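PDB 4MC3: (2Z,6E)-hedycaryol synthase from Kitasatospora setae, which catalyses the magnesium-dependent 1,11-cyclization of (2E,6E)-farnesyl diphosphate with water to (2Z,6E)-hedycaryol, releasing diphosphate. Local coordinates for residues L15-L21 against A57-A63; F4-D8 against L250-V254; S199-P205 against E278-L284; T155-L159 against Y171-R175; K208-G213 against Q264-V268. All blocks are in the same frame, centred on the assembly; numbering follows the deposited sequence.

Contact 1 (L15-L21 against A57-A63); sequences LECNPHL and AYVWPRA
Asn18 and Ala57 join the loop ahead of helix 21-35 to the end of helix 52-59 in this class I terpene cyclase, and an Asx turn shapes the joint. Hydrogen bonds come first. Asn18 N donates to Ala57 O over 3.0 Å, coming from above the carbonyl plane. The Asn18 amide divides its work: ND2 gives one hydrogen to Trp60 O (2.8 Å, 170°) and another to Ala63 O, while OD1 accepts from His20 N at 2.7 Å and closes the Asx turn, fixing the amide's rotation. Among apolar and sulfur contacts, Cys17 SG lies over one face of the Tyr58 ring, 4.1 Å from its centroid, and touches Ala57 CB; Glu16 CB rests on Pro61 CB. Glu16 pairs with Arg62, whose NH1 also forms a salt bridge with Asp294 of helix 286-309. The guanidinium meets Glu16 side-on and nearly coplanar, Arg62 NE to Glu16 OE1 at 2.8 Å and Arg62 NH2 to Glu16 OE2 at 2.9 Å, both on syn lone pairs.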
# COMPACT_ATOMS: atom_id res chain seq x y z
N LEU A 15 -4.49 -17.32 -4.69
CA LEU A 15 -4.66 -16.68 -3.40
C LEU A 15 -3.66 -17.30 -2.43
O LEU A 15 -3.75 -18.45 -2.10
CB LEU A 15 -6.09 -16.83 -2.86
CG LEU A 15 -6.34 -16.26 -1.48
CD1 LEU A 15 -6.22 -14.75 -1.57
CD2 LEU A 15 -7.72 -16.63 -0.96
N GLU A 16 -2.72 -16.48 -1.95
CA GLU A 16 -1.64 -16.87 -1.02
C GLU A 16 -1.77 -16.11 0.31
O GLU A 16 -2.16 -14.95 0.33
CB GLU A 16 -0.26 -16.56 -1.62
CG GLU A 16 0.01 -17.17 -2.95
CD GLU A 16 1.36 -16.83 -3.53
OE1 GLU A 16 2.30 -16.41 -2.82
OE2 GLU A 16 1.53 -17.08 -4.72
N CYS A 17 -1.44 -16.77 1.41
CA CYS A 17 -1.53 -16.18 2.73
C CYS A 17 -0.33 -16.67 3.52
O CYS A 17 0.15 -17.78 3.35
CB CYS A 17 -2.84 -16.51 3.44
SG CYS A 17 -3.24 -15.45 4.86
N ASN A 18 0.24 -15.81 4.36
CA ASN A 18 1.43 -16.21 5.07
C ASN A 18 1.17 -17.23 6.18
O ASN A 18 0.32 -17.01 7.03
CB ASN A 18 2.06 -14.96 5.69
CG ASN A 18 3.49 -15.19 6.06
OD1 ASN A 18 3.77 -16.04 6.90
ND2 ASN A 18 4.43 -14.50 5.39
N PRO A 19 1.92 -18.36 6.18
CA PRO A 19 1.74 -19.39 7.22
C PRO A 19 2.13 -18.93 8.64
O PRO A 19 1.77 -19.59 9.65
CB PRO A 19 2.69 -20.49 6.75
CG PRO A 19 3.65 -19.89 5.82
CD PRO A 19 2.99 -18.71 5.21
N HIS A 20 2.83 -17.79 8.75
CA HIS A 20 3.33 -17.31 10.06
C HIS A 20 2.42 -16.29 10.78
O HIS A 20 2.86 -15.63 11.74
CB HIS A 20 4.72 -16.72 9.88
CG HIS A 20 5.72 -17.65 9.30
ND1 HIS A 20 6.15 -18.78 9.97
CD2 HIS A 20 6.39 -17.61 8.13
CE1 HIS A 20 7.05 -19.40 9.22
NE2 HIS A 20 7.23 -18.70 8.11
N LEU A 21 1.20 -16.12 10.32
CA LEU A 21 0.27 -15.12 10.83
C LEU A 21 0.11 -15.14 12.37
O LEU A 21 0.19 -14.12 13.03
CB LEU A 21 -1.10 -15.32 10.21
CG LEU A 21 -2.25 -14.47 10.75
CD1 LEU A 21 -1.95 -12.98 10.69
CD2 LEU A 21 -3.56 -14.77 10.03
N ALA A 57 -0.66 -10.59 6.35
CA ALA A 57 -0.45 -11.96 5.90
C ALA A 57 -0.82 -12.08 4.41
O ALA A 57 -0.25 -12.91 3.69
CB ALA A 57 -1.26 -12.94 6.72
N TYR A 58 -1.71 -11.22 3.94
CA TYR A 58 -2.06 -11.17 2.51
C TYR A 58 -1.13 -10.25 1.68
O TYR A 58 -0.94 -10.43 0.47
CB TYR A 58 -3.48 -10.71 2.26
CG TYR A 58 -4.55 -11.76 2.54
CD1 TYR A 58 -5.51 -11.57 3.50
CD2 TYR A 58 -4.54 -12.97 1.85
CE1 TYR A 58 -6.52 -12.54 3.71
CE2 TYR A 58 -5.49 -13.95 2.07
CZ TYR A 58 -6.49 -13.72 3.00
OH TYR A 58 -7.44 -14.70 3.22
N VAL A 59 -0.55 -9.25 2.34
CA VAL A 59 0.42 -8.39 1.65
C VAL A 59 1.76 -9.09 1.36
O VAL A 59 2.35 -8.93 0.30
CB VAL A 59 0.69 -7.06 2.44
CG1 VAL A 59 1.76 -6.26 1.72
CG2 VAL A 59 -0.60 -6.26 2.59
N TRP A 60 2.25 -9.83 2.37
CA TRP A 60 3.52 -10.50 2.34
C TRP A 60 3.38 -11.99 2.55
O TRP A 60 3.97 -12.54 3.48
CB TRP A 60 4.51 -9.92 3.39
CG TRP A 60 4.71 -8.44 3.28
CD1 TRP A 60 5.42 -7.77 2.33
CD2 TRP A 60 4.21 -7.46 4.18
NE1 TRP A 60 5.36 -6.41 2.56
CE2 TRP A 60 4.61 -6.20 3.69
CE3 TRP A 60 3.42 -7.51 5.34
CZ2 TRP A 60 4.30 -5.04 4.36
CZ3 TRP A 60 3.08 -6.36 5.98
CH2 TRP A 60 3.51 -5.11 5.48
N PRO A 61 2.64 -12.68 1.65
CA PRO A 61 2.42 -14.12 1.86
C PRO A 61 3.64 -14.99 1.86
O PRO A 61 3.62 -16.07 2.46
CB PRO A 61 1.47 -14.51 0.71
CG PRO A 61 1.76 -13.46 -0.36
CD PRO A 61 1.94 -12.19 0.46
N ARG A 62 4.73 -14.54 1.21
CA ARG A 62 5.95 -15.30 1.08
C ARG A 62 7.03 -14.93 2.10
O ARG A 62 8.15 -15.45 2.04
CB ARG A 62 6.50 -15.13 -0.34
CG ARG A 62 5.45 -15.67 -1.34
CD ARG A 62 5.90 -15.43 -2.77
NE ARG A 62 4.89 -15.93 -3.71
CZ ARG A 62 5.13 -16.22 -5.00
NH1 ARG A 62 6.33 -16.03 -5.49
NH2 ARG A 62 4.17 -16.72 -5.78
N ALA A 63 6.74 -13.95 2.95
CA ALA A 63 7.76 -13.51 3.87
C ALA A 63 8.09 -14.52 4.95
O ALA A 63 7.23 -15.27 5.40
CB ALA A 63 7.26 -12.25 4.53
O HOH W 1 -2.06 -12.36 -0.97

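Contact 2 (F4-D8 against L250-V254); sequences FEIPD and LQEAV
Phe4 and Glu5, at the start of the modelled chain, are held against the first turn of helix 250-282 by one amide and a small apolar patch. The close-fitting part is made by Gln251 and Val254. Gln251 OE1 takes the hydrogen of Glu5 N at 2.7 Å, in its carbonyl plane and on a lone pair, and Gln251 NE2 returns a longer bond to Glu5 O (3.3 Å, 171°). A single side-chain amide thus reads both polar atoms of one backbone residue, and the bend of the glutamine at chi2 (72°) turns it toward the loop. Gln251 NE2 also donates to Asp255, which helps to hold the amide's orientation. Replacing Gln251 with a leucine would probably leave Glu5 N and Glu5 O without these partners and let the terminal segment drift from the helix. Beside the amide, Val254 CG2 sits over one face of the Phe4 ring in a CH-pi contact, 3.9 Å from the centroid, while Val254 CG1 packs on Pro7 CD at 3.7 Å. The outer side is looser: Leu250 CD2 approaches Phe4 CD2 at 4.0 Å from an exposed position, and Glu5 is likewise exposed. Phe4 and Pro7 also touch Val223 of helix 204-225, so the N-terminal segment spans two helices of the all-helical class I terpene synthase fold, close to its NSE motif.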
# COMPACT_ATOMS: atom_id res chain seq x y z
N PHE A 4 -26.81 -1.28 -5.61
CA PHE A 4 -26.08 -1.68 -6.85
C PHE A 4 -25.51 -3.09 -6.72
O PHE A 4 -25.29 -3.57 -5.60
CB PHE A 4 -24.98 -0.65 -7.19
CG PHE A 4 -23.73 -0.79 -6.36
CD1 PHE A 4 -22.70 -1.65 -6.76
CD2 PHE A 4 -23.56 -0.07 -5.19
CE1 PHE A 4 -21.54 -1.78 -6.01
CE2 PHE A 4 -22.40 -0.19 -4.43
CZ PHE A 4 -21.38 -1.04 -4.84
N GLU A 5 -25.26 -3.75 -7.85
CA GLU A 5 -24.67 -5.08 -7.88
C GLU A 5 -23.16 -4.99 -8.01
O GLU A 5 -22.63 -4.53 -9.02
CB GLU A 5 -25.23 -5.89 -9.05
CG GLU A 5 -26.72 -6.15 -8.95
CD GLU A 5 -27.29 -6.79 -10.20
OE1 GLU A 5 -26.58 -7.62 -10.82
OE2 GLU A 5 -28.44 -6.48 -10.55
N ILE A 6 -22.46 -5.43 -6.96
CA ILE A 6 -21.01 -5.46 -6.94
C ILE A 6 -20.50 -6.33 -8.08
O ILE A 6 -20.93 -7.46 -8.19
CB ILE A 6 -20.50 -6.08 -5.61
CG1 ILE A 6 -20.75 -5.13 -4.44
CG2 ILE A 6 -19.02 -6.44 -5.69
CD1 ILE A 6 -19.73 -4.02 -4.31
N PRO A 7 -19.57 -5.82 -8.90
CA PRO A 7 -19.03 -6.66 -9.97
C PRO A 7 -18.44 -7.98 -9.45
O PRO A 7 -18.02 -8.08 -8.29
CB PRO A 7 -17.94 -5.79 -10.60
CG PRO A 7 -18.35 -4.39 -10.28
CD PRO A 7 -18.98 -4.47 -8.92
N ASP A 8 -18.43 -9.00 -10.31
CA ASP A 8 -17.87 -10.30 -9.94
C ASP A 8 -16.41 -10.25 -10.34
O ASP A 8 -16.01 -10.81 -11.33
CB ASP A 8 -18.60 -11.45 -10.66
CG ASP A 8 -19.78 -11.97 -9.86
OD1 ASP A 8 -19.55 -12.58 -8.80
OD2 ASP A 8 -20.94 -11.76 -10.31
N LEU A 250 -25.62 5.22 -9.98
CA LEU A 250 -24.57 4.61 -9.15
C LEU A 250 -24.04 3.32 -9.77
O LEU A 250 -22.83 3.07 -9.81
CB LEU A 250 -25.10 4.33 -7.74
CG LEU A 250 -24.11 3.81 -6.69
CD1 LEU A 250 -22.82 4.61 -6.67
CD2 LEU A 250 -24.74 3.80 -5.31
N GLN A 251 -24.97 2.48 -10.26
CA GLN A 251 -24.60 1.28 -10.99
C GLN A 251 -23.79 1.57 -12.25
O GLN A 251 -22.85 0.83 -12.56
CB GLN A 251 -25.84 0.49 -11.39
CG GLN A 251 -25.51 -0.86 -11.99
CD GLN A 251 -25.01 -1.82 -10.94
OE1 GLN A 251 -25.74 -2.16 -10.01
NE2 GLN A 251 -23.75 -2.26 -11.06
N GLU A 252 -24.17 2.60 -12.99
CA GLU A 252 -23.45 2.98 -14.18
C GLU A 252 -22.02 3.43 -13.82
O GLU A 252 -21.09 3.12 -14.52
CB GLU A 252 -24.17 4.08 -14.93
CG GLU A 252 -25.41 3.56 -15.68
CD GLU A 252 -26.32 4.65 -16.21
OE1 GLU A 252 -26.47 5.72 -15.55
OE2 GLU A 252 -26.91 4.43 -17.29
N ALA A 253 -21.87 4.18 -12.74
CA ALA A 253 -20.52 4.60 -12.32
C ALA A 253 -19.68 3.41 -11.86
O ALA A 253 -18.47 3.34 -12.15
CB ALA A 253 -20.60 5.64 -11.25
N VAL A 254 -20.30 2.49 -11.11
CA VAL A 254 -19.66 1.25 -10.69
C VAL A 254 -19.19 0.45 -11.89
O VAL A 254 -18.07 -0.10 -11.90
CB VAL A 254 -20.58 0.39 -9.79
CG1 VAL A 254 -20.05 -1.04 -9.64
CG2 VAL A 254 -20.71 1.03 -8.43

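Contact 3 (S199-P205 against E278-L284); sequences SVRTCGP and ELDRQAL
A break between helices 198-201 and 204-225, facing the C-terminal end of helix 250-282, is bridged chiefly by the amide of Gln282 and the backbone of Ser199. Gln282 NE2 donates to Ser199 O at 2.8 Å (166°), from well above the carbonyl plane, and to Glu278 OE2 at 3.0 Å, meeting that carboxylate on its anti side. Ser199 OG, placed between its own N and carbonyl carbon (chi1 69°), turns to Gln282 OE1. Glu278 OE1 is engaged by Arg281 NH2. With an alanine in place of Gln282, Ser199 O and Glu278 OE2 would probably lose their shared donor, leaving the carboxylate to the poorly ordered Arg281. Apolar contacts flank the amide: Val200 CG2 meets Leu284 CD1 at 3.6 Å and Leu279 CD2 at 4.0 Å, and Cys203 SG lies against Glu278 CG at 3.8 Å. Val200 and Leu279 also reach Ala292 of helix 286-309, so helix ends and a further helix meet here, within the alpha-helical terpene cyclase fold.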
# COMPACT_ATOMS: atom_id res chain seq x y z
N SER A 199 18.27 -0.03 -10.57
CA SER A 199 17.92 -0.08 -11.97
C SER A 199 16.75 -1.00 -12.31
O SER A 199 16.23 -0.95 -13.43
CB SER A 199 19.15 -0.53 -12.79
OG SER A 199 19.48 -1.88 -12.54
N VAL A 200 16.38 -1.88 -11.38
CA VAL A 200 15.20 -2.74 -11.52
C VAL A 200 14.02 -2.14 -10.75
O VAL A 200 12.89 -2.11 -11.28
CB VAL A 200 15.48 -4.17 -10.99
CG1 VAL A 200 14.21 -5.02 -10.99
CG2 VAL A 200 16.56 -4.81 -11.84
N ARG A 201 14.26 -1.63 -9.55
CA ARG A 201 13.19 -1.08 -8.69
C ARG A 201 12.42 0.04 -9.39
O ARG A 201 11.21 0.15 -9.23
CB ARG A 201 13.75 -0.53 -7.38
CG ARG A 201 12.68 -0.19 -6.36
CD ARG A 201 13.24 0.34 -5.06
NE ARG A 201 14.05 -0.64 -4.33
CZ ARG A 201 15.37 -0.62 -4.18
NH1 ARG A 201 16.15 0.34 -4.71
NH2 ARG A 201 15.95 -1.58 -3.49
N THR A 202 13.12 0.81 -10.21
CA THR A 202 12.56 2.01 -10.83
C THR A 202 12.62 1.91 -12.37
O THR A 202 12.48 2.94 -13.08
CB THR A 202 13.33 3.28 -10.37
OG1 THR A 202 14.67 3.22 -10.82
CG2 THR A 202 13.33 3.44 -8.85
N CYS A 203 12.79 0.71 -12.91
CA CYS A 203 12.69 0.51 -14.36
C CYS A 203 11.23 0.72 -14.85
O CYS A 203 10.28 0.68 -14.01
CB CYS A 203 13.24 -0.85 -14.77
SG CYS A 203 12.23 -2.32 -14.55
N GLY A 204 11.06 0.91 -16.16
CA GLY A 204 9.76 1.20 -16.73
C GLY A 204 8.72 0.14 -16.44
O GLY A 204 7.63 0.47 -15.95
N PRO A 205 9.06 -1.14 -16.72
CA PRO A 205 8.04 -2.14 -16.48
C PRO A 205 7.68 -2.25 -14.98
O PRO A 205 6.52 -2.53 -14.66
CB PRO A 205 8.68 -3.44 -17.01
CG PRO A 205 9.62 -2.98 -18.09
CD PRO A 205 10.11 -1.63 -17.64
N GLU A 278 13.07 -6.72 -19.77
CA GLU A 278 13.97 -5.71 -19.26
C GLU A 278 15.07 -6.36 -18.40
O GLU A 278 16.20 -5.88 -18.39
CB GLU A 278 13.19 -4.67 -18.41
CG GLU A 278 14.04 -3.65 -17.63
CD GLU A 278 14.84 -2.71 -18.56
OE1 GLU A 278 14.57 -2.71 -19.77
OE2 GLU A 278 15.72 -1.94 -18.09
N LEU A 279 14.74 -7.42 -17.66
CA LEU A 279 15.78 -8.11 -16.86
C LEU A 279 16.91 -8.64 -17.78
O LEU A 279 18.09 -8.54 -17.45
CB LEU A 279 15.16 -9.22 -16.01
CG LEU A 279 14.19 -8.72 -14.91
CD1 LEU A 279 13.51 -9.90 -14.24
CD2 LEU A 279 14.93 -7.90 -13.86
N ASP A 280 16.53 -9.18 -18.95
CA ASP A 280 17.50 -9.62 -20.01
C ASP A 280 18.37 -8.48 -20.56
O ASP A 280 19.57 -8.65 -20.74
CB ASP A 280 16.68 -10.31 -21.10
CG ASP A 280 16.10 -11.64 -20.63
OD1 ASP A 280 16.49 -12.13 -19.55
OD2 ASP A 280 15.26 -12.22 -21.35
N ARG A 281 17.79 -7.32 -20.85
CA ARG A 281 18.52 -6.14 -21.29
C ARG A 281 19.57 -5.64 -20.30
O ARG A 281 20.57 -5.04 -20.70
CB ARG A 281 17.55 -5.00 -21.61
CG ARG A 281 16.72 -5.25 -22.86
CD ARG A 281 15.96 -4.00 -23.26
NE ARG A 281 14.78 -4.34 -24.06
CZ ARG A 281 13.52 -4.35 -23.62
NH1 ARG A 281 12.54 -4.69 -24.45
NH2 ARG A 281 13.22 -4.03 -22.35
N GLN A 282 19.35 -5.89 -19.00
CA GLN A 282 20.26 -5.40 -17.98
C GLN A 282 21.42 -6.37 -17.71
O GLN A 282 22.43 -5.96 -17.14
CB GLN A 282 19.52 -5.07 -16.67
CG GLN A 282 18.67 -3.82 -16.81
CD GLN A 282 18.24 -3.20 -15.50
OE1 GLN A 282 18.95 -3.26 -14.48
NE2 GLN A 282 17.07 -2.56 -15.52
N ALA A 283 21.28 -7.62 -18.11
CA ALA A 283 22.30 -8.64 -17.89
C ALA A 283 22.66 -8.78 -16.41
O ALA A 283 23.80 -8.74 -16.02
CB ALA A 283 23.55 -8.36 -18.72
N LEU A 284 21.65 -9.02 -15.60
CA LEU A 284 21.80 -9.11 -14.14
C LEU A 284 22.29 -10.47 -13.66
O LEU A 284 22.08 -11.51 -14.31
CB LEU A 284 20.43 -8.85 -13.52
CG LEU A 284 19.87 -7.48 -13.82
CD1 LEU A 284 18.36 -7.46 -13.54
CD2 LEU A 284 20.62 -6.43 -13.02

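Contact 4 (T155-L159 against Y171-R175); sequences TEAGL and YLDRR
Thr155 and Arg174 mark the nearest backbone approach, CA atoms 8.4 Å apart, of two helix segments that run roughly antiparallel at 152° with axes 12.3 Å apart. Arg174 does most of the spanning, met by Thr155, Glu156 and Leu159. Its CG is placed between the backbone N and carbonyl carbon (chi1 75°), and the chain then extends through NE toward helix 136-160. Arg174 NE donates to Glu156 OE2 at 3.0 Å, in the guanidinium plane and on the anti lone pair; the carboxylate and guanidinium planes stand 81° apart, so the salt bridge has one point of attachment. Leu159 CD1 comes over one guanidinium face, 3.3 Å from Arg174 NH2, and Tyr171 CA lies over the opposite face, sandwiching the flat group. In the class I terpene synthase fold both helices contribute to the active-site pocket: Phe149 lies on helix 136-160 and Ser178 on helix 168-178. Arg175 probably binds the substrate, as in relatives, and its NH2 forms a salt bridge with Asp222 of the NSE motif. Tyr171 OH also bonds to Asp222, and Glu156 OE1 is hydrogen-bonded to Tyr234 OH. Thr155 CG2 packs against the arginine's aliphatic part, 3.8 Å from Arg174 CD.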
# COMPACT_ATOMS: atom_id res chain seq x y z
N THR A 155 -3.28 16.57 0.88
CA THR A 155 -3.87 16.83 -0.45
C THR A 155 -5.39 16.77 -0.47
O THR A 155 -6.08 17.69 -1.00
CB THR A 155 -3.30 15.87 -1.48
OG1 THR A 155 -1.89 16.07 -1.52
CG2 THR A 155 -3.91 16.16 -2.88
N GLU A 156 -5.95 15.70 0.09
CA GLU A 156 -7.37 15.54 0.02
C GLU A 156 -8.09 16.61 0.84
O GLU A 156 -9.12 17.12 0.40
CB GLU A 156 -7.74 14.09 0.39
CG GLU A 156 -7.12 13.15 -0.68
CD GLU A 156 -7.69 11.75 -0.74
OE1 GLU A 156 -8.21 11.31 0.32
OE2 GLU A 156 -7.59 11.09 -1.85
N ALA A 157 -7.52 17.04 1.97
CA ALA A 157 -8.16 18.08 2.78
C ALA A 157 -8.16 19.41 2.00
O ALA A 157 -9.12 20.17 2.06
CB ALA A 157 -7.47 18.21 4.13
N GLY A 158 -7.10 19.66 1.24
CA GLY A 158 -6.97 20.89 0.40
C GLY A 158 -8.02 20.93 -0.68
O GLY A 158 -8.68 21.94 -0.90
N LEU A 159 -8.17 19.80 -1.37
CA LEU A 159 -9.21 19.62 -2.38
C LEU A 159 -10.62 19.79 -1.85
O LEU A 159 -11.49 20.33 -2.57
CB LEU A 159 -9.05 18.25 -3.06
CG LEU A 159 -7.83 18.21 -3.99
CD1 LEU A 159 -7.56 16.81 -4.48
CD2 LEU A 159 -7.92 19.16 -5.19
N TYR A 171 -6.96 12.21 -9.16
CA TYR A 171 -7.32 11.27 -8.09
C TYR A 171 -6.50 10.00 -8.20
O TYR A 171 -5.91 9.53 -7.19
CB TYR A 171 -8.82 10.97 -8.06
CG TYR A 171 -9.20 9.81 -7.13
CD1 TYR A 171 -9.19 9.95 -5.76
CD2 TYR A 171 -9.51 8.56 -7.63
CE1 TYR A 171 -9.52 8.91 -4.94
CE2 TYR A 171 -9.85 7.51 -6.82
CZ TYR A 171 -9.87 7.69 -5.45
OH TYR A 171 -10.17 6.66 -4.60
N LEU A 172 -6.42 9.39 -9.39
CA LEU A 172 -5.68 8.13 -9.47
C LEU A 172 -4.18 8.31 -9.17
O LEU A 172 -3.52 7.45 -8.61
CB LEU A 172 -5.86 7.43 -10.84
CG LEU A 172 -7.27 7.06 -11.25
CD1 LEU A 172 -7.30 6.41 -12.64
CD2 LEU A 172 -7.86 6.12 -10.23
N ASP A 173 -3.65 9.45 -9.55
CA ASP A 173 -2.23 9.75 -9.33
C ASP A 173 -1.95 9.74 -7.83
O ASP A 173 -0.86 9.27 -7.43
CB ASP A 173 -1.87 11.11 -9.89
CG ASP A 173 -1.69 11.12 -11.40
OD1 ASP A 173 -1.58 10.05 -12.03
OD2 ASP A 173 -1.52 12.24 -11.95
N ARG A 174 -2.84 10.26 -7.02
CA ARG A 174 -2.69 10.25 -5.55
C ARG A 174 -3.16 8.94 -4.89
O ARG A 174 -2.52 8.46 -3.90
CB ARG A 174 -3.29 11.46 -4.89
CG ARG A 174 -4.75 11.49 -4.79
CD ARG A 174 -5.15 12.73 -3.96
NE ARG A 174 -6.57 12.86 -4.06
CZ ARG A 174 -7.20 13.49 -5.06
NH1 ARG A 174 -8.52 13.52 -5.09
NH2 ARG A 174 -6.52 14.09 -6.03
N ARG A 175 -4.17 8.30 -5.47
CA ARG A 175 -4.73 7.08 -4.94
C ARG A 175 -3.71 5.93 -4.96
O ARG A 175 -3.73 5.05 -4.09
CB ARG A 175 -6.01 6.68 -5.69
CG ARG A 175 -6.75 5.56 -5.07
CD ARG A 175 -7.24 5.84 -3.69
NE ARG A 175 -8.14 4.81 -3.24
CZ ARG A 175 -7.97 4.08 -2.14
NH1 ARG A 175 -6.93 4.28 -1.31
NH2 ARG A 175 -8.84 3.14 -1.89

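Contact 5 (K208-G213 against Q264-V268); sequences KLRRAG and QLHTV
Ala212 CB points at Gln264, Thr267 and Val268, and the other side chains are ordered about it. Its methyl meets Thr267 CG2 at 3.6 Å and Val268 CG2 at 3.7 Å, and a residue this small is consistent with segment axes 8.4 Å apart. The two run antiparallel at 155°, and no hydrogen bond crosses between them. Val268 divides its branches: CG1 turns to Leu209 CD1 at 3.6 Å, the two side chains meeting at a slant, whereas CG2 lies beside the backbone, 3.5 Å from Gly213 N. Thr267 likewise has two roles. With its methyl anti to the backbone N and its hydroxyl beside it (chi1 -58°), CG2 faces the neighbouring helix and OG1 bonds back to Ala263 O in its own helix. Lys208, fully extended, passes Thr267 at about a right angle, with Lys208 CE 3.7 Å from Thr267 CG2, and carries its ammonium on to a salt bridge with Glu274. At the other end of the contact, Gln264 CB rests on Ala212 O at 3.5 Å, and the bend at chi2 brings OE1 beside Ala212 CA. Leu209 reaches on to Ala296 and Val299 of helix 286-309, bringing a third helix against this interface. Close antiparallel packing of long helices through a small residue here builds part of the helical barrel of the class I terpene synthase fold.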
# COMPACT_ATOMS: atom_id res chain seq x y z
N LYS A 208 5.32 0.54 -14.01
CA LYS A 208 4.03 0.29 -14.62
C LYS A 208 3.29 -0.73 -13.82
O LYS A 208 2.05 -0.63 -13.60
CB LYS A 208 4.25 -0.17 -16.06
CG LYS A 208 2.99 -0.51 -16.88
CD LYS A 208 3.43 -0.85 -18.31
CE LYS A 208 2.30 -1.40 -19.14
NZ LYS A 208 2.66 -1.57 -20.58
N LEU A 209 4.00 -1.78 -13.42
CA LEU A 209 3.41 -2.84 -12.58
C LEU A 209 2.95 -2.30 -11.23
O LEU A 209 1.83 -2.65 -10.77
CB LEU A 209 4.48 -3.95 -12.36
CG LEU A 209 4.07 -5.12 -11.45
CD1 LEU A 209 2.87 -5.87 -11.97
CD2 LEU A 209 5.26 -6.06 -11.28
N ARG A 210 3.81 -1.53 -10.59
CA ARG A 210 3.53 -0.98 -9.26
C ARG A 210 2.27 -0.08 -9.34
O ARG A 210 1.37 -0.20 -8.52
CB ARG A 210 4.74 -0.16 -8.77
CG ARG A 210 4.60 0.56 -7.43
CD ARG A 210 5.82 1.38 -7.02
NE ARG A 210 6.96 0.49 -6.90
CZ ARG A 210 8.05 0.44 -7.71
NH1 ARG A 210 8.24 1.29 -8.68
NH2 ARG A 210 8.96 -0.50 -7.49
N ARG A 211 2.20 0.80 -10.32
CA ARG A 211 1.05 1.68 -10.46
C ARG A 211 -0.22 0.92 -10.75
O ARG A 211 -1.26 1.14 -10.08
CB ARG A 211 1.29 2.76 -11.53
CG ARG A 211 0.02 3.57 -11.82
CD ARG A 211 0.28 4.66 -12.84
NE ARG A 211 -1.00 5.22 -13.27
CZ ARG A 211 -1.51 6.40 -12.93
NH1 ARG A 211 -0.87 7.25 -12.15
NH2 ARG A 211 -2.69 6.73 -13.44
N ALA A 212 -0.19 0.01 -11.71
CA ALA A 212 -1.38 -0.72 -12.06
C ALA A 212 -1.86 -1.63 -10.97
O ALA A 212 -3.08 -1.76 -10.73
CB ALA A 212 -1.17 -1.50 -13.35
N GLY A 213 -0.93 -2.31 -10.29
CA GLY A 213 -1.31 -3.16 -9.20
C GLY A 213 -1.94 -2.35 -8.07
O GLY A 213 -2.97 -2.74 -7.48
N GLN A 264 -6.57 -2.16 -15.39
CA GLN A 264 -5.40 -2.30 -14.53
C GLN A 264 -4.85 -3.73 -14.52
O GLN A 264 -3.62 -3.90 -14.53
CB GLN A 264 -5.63 -1.81 -13.08
CG GLN A 264 -6.15 -0.39 -12.92
CD GLN A 264 -5.36 0.57 -13.76
OE1 GLN A 264 -4.13 0.66 -13.67
NE2 GLN A 264 -6.05 1.28 -14.63
N LEU A 265 -5.76 -4.70 -14.44
CA LEU A 265 -5.38 -6.10 -14.51
C LEU A 265 -4.57 -6.41 -15.76
O LEU A 265 -3.51 -7.06 -15.67
CB LEU A 265 -6.57 -7.05 -14.40
CG LEU A 265 -6.20 -8.51 -14.61
CD1 LEU A 265 -5.20 -9.04 -13.59
CD2 LEU A 265 -7.52 -9.29 -14.62
N HIS A 266 -5.08 -6.00 -16.91
CA HIS A 266 -4.38 -6.27 -18.15
C HIS A 266 -3.05 -5.54 -18.25
O HIS A 266 -2.08 -6.08 -18.78
CB HIS A 266 -5.30 -6.06 -19.33
CG HIS A 266 -6.35 -7.13 -19.44
ND1 HIS A 266 -6.07 -8.38 -19.95
CD2 HIS A 266 -7.63 -7.18 -19.00
CE1 HIS A 266 -7.16 -9.13 -19.88
NE2 HIS A 266 -8.12 -8.43 -19.30
N THR A 267 -2.96 -4.35 -17.62
CA THR A 267 -1.71 -3.63 -17.51
C THR A 267 -0.70 -4.38 -16.60
O THR A 267 0.51 -4.40 -16.89
CB THR A 267 -1.96 -2.19 -17.01
OG1 THR A 267 -2.86 -1.52 -17.92
CG2 THR A 267 -0.71 -1.41 -16.94
N VAL A 268 -1.18 -4.98 -15.51
CA VAL A 268 -0.33 -5.82 -14.66
C VAL A 268 0.24 -7.00 -15.46
O VAL A 268 1.44 -7.27 -15.40
CB VAL A 268 -1.05 -6.32 -13.38
CG1 VAL A 268 -0.31 -7.48 -12.73
CG2 VAL A 268 -1.19 -5.12 -12.43

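Contacts 3 and 5 share helices 204-225 and 250-282, contact 3 adding helix 198-201; their centres are 17 Å apart, and they touch where Arg210 NH2 lies 2.9 Å from Arg201 O, a probable hydrogen bond. Contact 2 uses the beginning of helix 250-282, about 38 Å between centres from contact 3 near its end. Contact 4 meets contact 5 through a salt bridge, Asp173 OD1 to Arg211 NH1 at 2.9 Å. Contact 1 stands across the chain's centre from contact 4, their centres 30 Å apart. Bound nerolidol is about 7 Å from the side chain of Trp60 in contact 1 and about 10 Å from that of Glu156 in contact 4.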